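Side-chain contact in spectinomycin phosphotransferase (Legionella pneumophila, PDB 3I1A), which probably transfers a phosphate group from a nucleotide to the antibiotic spectinomycin, a protein-kinase-like enzyme of aminoglycoside resistance: residues L68-G73 with I77-H82. Residues are numbered along the deposited sequence; the frame is centred on the assembly and turned at random. Where two conformers were deposited one is given.
Sequences LLHDSG and IIFPIH
H70, on the last turn of helix 61-71, stands its imidazole edge-on over the ring of F79: CD2 lies 3.7 Å above the phenyl plane, over its centre, and the two planes meet at 86°, a T-shaped pair. With CG anti to the backbone N (chi1 176°), H70 swings its ring out over F79. Its CB, set by the backbone, also rests on F79 CE2, 3.3 Å away. The other face of F79 sits on CB of I77, displaced toward the rim, so the phenyl ring is sandwiched between the helix and its own chain. Deeper in, L69 and I77 run across each other and their CD1 atoms meet, but the apparent 3.4 Å is doubtful because I77 has two deposited conformers. At NE2 and CE1 of the imidazole, H82 comes in from the opposite direction: H70 NE2 reaches the edge of the H82 ring in its plane, 3.4 Å from CE1, with the two rings oblique, neither stacked nor T-shaped. The helix ends in a Schellman motif at G73, and the contact ties this end of an N-lobe helix of the kinase-like fold to the loop leading back to the five-stranded sheet, near the nucleotide-site residue P101. Across the two segments the grip is aromatic and apolar, but H70 is also steered from its own helix: ND1 donates a nearly straight bond (172°) to D71 OD1, 3.1 Å away and in the ring plane. That bond fixes the ring's flip and rotation, so that a C-H edge, not a nitrogen, meets the phenyl face.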
ATOM      1  N   LEU A  68     -16.404   4.315  -6.352  1.00 18.89           N
ATOM      2  CA  LEU A  68     -16.812   5.492  -5.585  1.00 17.86           C
ATOM      3  C   LEU A  68     -15.936   6.699  -5.936  1.00 19.09           C
ATOM      4  O   LEU A  68     -16.453   7.789  -6.150  1.00 19.62           O
ATOM      5  CB  LEU A  68     -16.735   5.197  -4.080  1.00 18.65           C
ATOM      6  CG  LEU A  68     -16.980   6.363  -3.121  1.00 18.25           C
ATOM      7  CD1 LEU A  68     -18.372   6.909  -3.284  1.00 22.26           C
ATOM      8  CD2 LEU A  68     -16.774   5.882  -1.695  1.00 19.37           C
ATOM      9  N   LEU A  69     -14.619   6.506  -6.013  1.00 18.69           N
ATOM     10  CA  LEU A  69     -13.731   7.618  -6.366  1.00 20.91           C
ATOM     11  C   LEU A  69     -13.996   8.069  -7.813  1.00 21.17           C
ATOM     12  O   LEU A  69     -13.981   9.263  -8.116  1.00 21.17           O
ATOM     13  CB  LEU A  69     -12.256   7.202  -6.193  1.00 22.22           C
ATOM     14  CG  LEU A  69     -11.895   6.822  -4.748  1.00 21.24           C
ATOM     15  CD1 LEU A  69     -10.464   6.305  -4.673  1.00 21.69           C
ATOM     16  CD2 LEU A  69     -12.113   8.008  -3.810  1.00 22.78           C
ATOM     17  N   HIS A  70     -14.236   7.103  -8.698  1.00 21.12           N
ATOM     18  CA  HIS A  70     -14.498   7.404 -10.101  1.00 21.61           C
ATOM     19  C   HIS A  70     -15.715   8.312 -10.228  1.00 24.36           C
ATOM     20  O   HIS A  70     -15.645   9.375 -10.857  1.00 22.80           O
ATOM     21  CB  HIS A  70     -14.704   6.096 -10.875  1.00 24.99           C
ATOM     22  CG  HIS A  70     -15.074   6.284 -12.316  1.00 27.43           C
ATOM     23  ND1 HIS A  70     -16.378   6.435 -12.737  1.00 30.21           N
ATOM     24  CD2 HIS A  70     -14.310   6.349 -13.430  1.00 30.13           C
ATOM     25  CE1 HIS A  70     -16.400   6.589 -14.049  1.00 30.95           C
ATOM     26  NE2 HIS A  70     -15.157   6.539 -14.494  1.00 30.76           N
ATOM     27  N   ASP A  71     -16.824   7.893  -9.621  1.00 24.17           N
ATOM     28  CA  ASP A  71     -18.075   8.667  -9.679  1.00 27.67           C
ATOM     29  C   ASP A  71     -17.979   9.970  -8.908  1.00 28.44           C
ATOM     30  O   ASP A  71     -18.711  10.922  -9.192  1.00 29.05           O
ATOM     31  CB  ASP A  71     -19.256   7.845  -9.137  1.00 28.00           C
ATOM     32  CG  ASP A  71     -19.642   6.697 -10.055  1.00 31.25           C
ATOM     33  OD1 ASP A  71     -19.005   6.519 -11.117  1.00 31.99           O
ATOM     34  OD2 ASP A  71     -20.591   5.958  -9.717  1.00 31.97           O
ATOM     35  N   SER A  72     -17.064  10.008  -7.943  0.50 29.31           N
ATOM     36  CA  SER A  72     -16.850  11.181  -7.103  0.50 30.80           C
ATOM     37  C   SER A  72     -15.993  12.220  -7.821  0.50 31.41           C
ATOM     38  O   SER A  72     -15.781  13.323  -7.314  0.50 32.02           O
ATOM     39  CB  SER A  72     -16.165  10.758  -5.800  0.50 31.33           C
ATOM     40  OG  SER A  72     -16.173  11.803  -4.845  0.50 33.64           O
ATOM     41  N   GLY A  73     -15.489  11.855  -8.997  1.00 31.53           N
ATOM     42  CA  GLY A  73     -14.677  12.779  -9.773  1.00 31.25           C
ATOM     43  C   GLY A  73     -13.162  12.783  -9.601  1.00 30.09           C
ATOM     44  O   GLY A  73     -12.488  13.544 -10.303  1.00 32.50           O
ATOM     45  N   ILE A  77      -6.325   8.479 -10.679  0.75 17.03           N
ATOM     46  CA  ILE A  77      -6.382   7.038 -10.476  0.75 16.74           C
ATOM     47  C   ILE A  77      -6.293   6.365 -11.856  0.75 17.05           C
ATOM     48  O   ILE A  77      -6.825   6.892 -12.844  0.75 16.94           O
ATOM     49  CB  ILE A  77      -7.747   6.645  -9.854  0.75 16.48           C
ATOM     50  CG1 ILE A  77      -7.913   7.324  -8.494  0.75 19.62           C
ATOM     51  CG2 ILE A  77      -7.867   5.132  -9.758  0.75 16.69           C
ATOM     52  CD1 ILE A  77      -9.160   6.894  -7.763  0.75 22.32           C
ATOM     53  N   ILE A  78      -5.631   5.217 -11.937  1.00 17.51           N
ATOM     54  CA  ILE A  78      -5.573   4.513 -13.208  1.00 17.50           C
ATOM     55  C   ILE A  78      -6.800   3.626 -13.110  1.00 16.71           C
ATOM     56  O   ILE A  78      -6.760   2.573 -12.475  1.00 17.33           O
ATOM     57  CB  ILE A  78      -4.317   3.659 -13.358  1.00 19.52           C
ATOM     58  CG1 ILE A  78      -3.088   4.577 -13.408  1.00 22.17           C
ATOM     59  CG2 ILE A  78      -4.410   2.828 -14.660  1.00 20.10           C
ATOM     60  CD1 ILE A  78      -1.772   3.836 -13.296  1.00 24.72           C
ATOM     61  N   PHE A  79      -7.900   4.081 -13.710  1.00 17.38           N
ATOM     62  CA  PHE A  79      -9.166   3.348 -13.674  1.00 17.30           C
ATOM     63  C   PHE A  79      -9.241   2.227 -14.690  1.00 18.06           C
ATOM     64  O   PHE A  79      -8.591   2.270 -15.741  1.00 17.26           O
ATOM     65  CB  PHE A  79     -10.358   4.262 -13.971  1.00 17.77           C
ATOM     66  CG  PHE A  79     -10.569   5.346 -12.957  1.00 19.59           C
ATOM     67  CD1 PHE A  79     -10.175   6.666 -13.222  1.00 21.15           C
ATOM     68  CD2 PHE A  79     -11.169   5.051 -11.742  1.00 19.45           C
ATOM     69  CE1 PHE A  79     -10.385   7.684 -12.277  1.00 21.22           C
ATOM     70  CE2 PHE A  79     -11.378   6.055 -10.794  1.00 22.75           C
ATOM     71  CZ  PHE A  79     -10.983   7.379 -11.067  1.00 23.01           C
ATOM     72  N   PRO A  80     -10.050   1.201 -14.383  1.00 17.03           N
ATOM     73  CA  PRO A  80     -10.216   0.075 -15.297  1.00 17.04           C
ATOM     74  C   PRO A  80     -10.891   0.593 -16.552  1.00 18.86           C
ATOM     75  O   PRO A  80     -11.550   1.644 -16.520  1.00 18.18           O
ATOM     76  CB  PRO A  80     -11.183  -0.852 -14.561  1.00 15.82           C
ATOM     77  CG  PRO A  80     -10.896  -0.605 -13.130  1.00 15.88           C
ATOM     78  CD  PRO A  80     -10.645   0.915 -13.064  1.00 16.97           C
ATOM     79  N   ILE A  81     -10.719  -0.141 -17.644  1.00 19.45           N
ATOM     80  CA  ILE A  81     -11.393   0.190 -18.895  1.00 19.35           C
ATOM     81  C   ILE A  81     -12.859  -0.207 -18.635  1.00 19.79           C
ATOM     82  O   ILE A  81     -13.118  -1.245 -18.024  1.00 18.50           O
ATOM     83  CB  ILE A  81     -10.837  -0.675 -20.063  1.00 20.20           C
ATOM     84  CG1 ILE A  81      -9.360  -0.356 -20.315  1.00 23.37           C
ATOM     85  CG2 ILE A  81     -11.666  -0.449 -21.334  1.00 20.97           C
ATOM     86  CD1 ILE A  81      -9.092   1.097 -20.631  1.00 23.82           C
ATOM     87  N   HIS A  82     -13.817   0.610 -19.068  1.00 18.50           N
ATOM     88  CA  HIS A  82     -15.226   0.299 -18.865  1.00 20.29           C
ATOM     89  C   HIS A  82     -15.695  -0.830 -19.766  1.00 19.28           C
ATOM     90  O   HIS A  82     -15.261  -0.919 -20.925  1.00 19.61           O
ATOM     91  CB  HIS A  82     -16.106   1.500 -19.220  1.00 21.99           C
ATOM     92  CG  HIS A  82     -16.004   2.646 -18.271  1.00 26.68           C
ATOM     93  ND1 HIS A  82     -14.869   2.919 -17.544  1.00 26.92           N
ATOM     94  CD2 HIS A  82     -16.877   3.643 -17.996  1.00 27.64           C
ATOM     95  CE1 HIS A  82     -15.043   4.035 -16.861  1.00 28.54           C
ATOM     96  NE2 HIS A  82     -16.254   4.495 -17.118  1.00 30.16           N
TER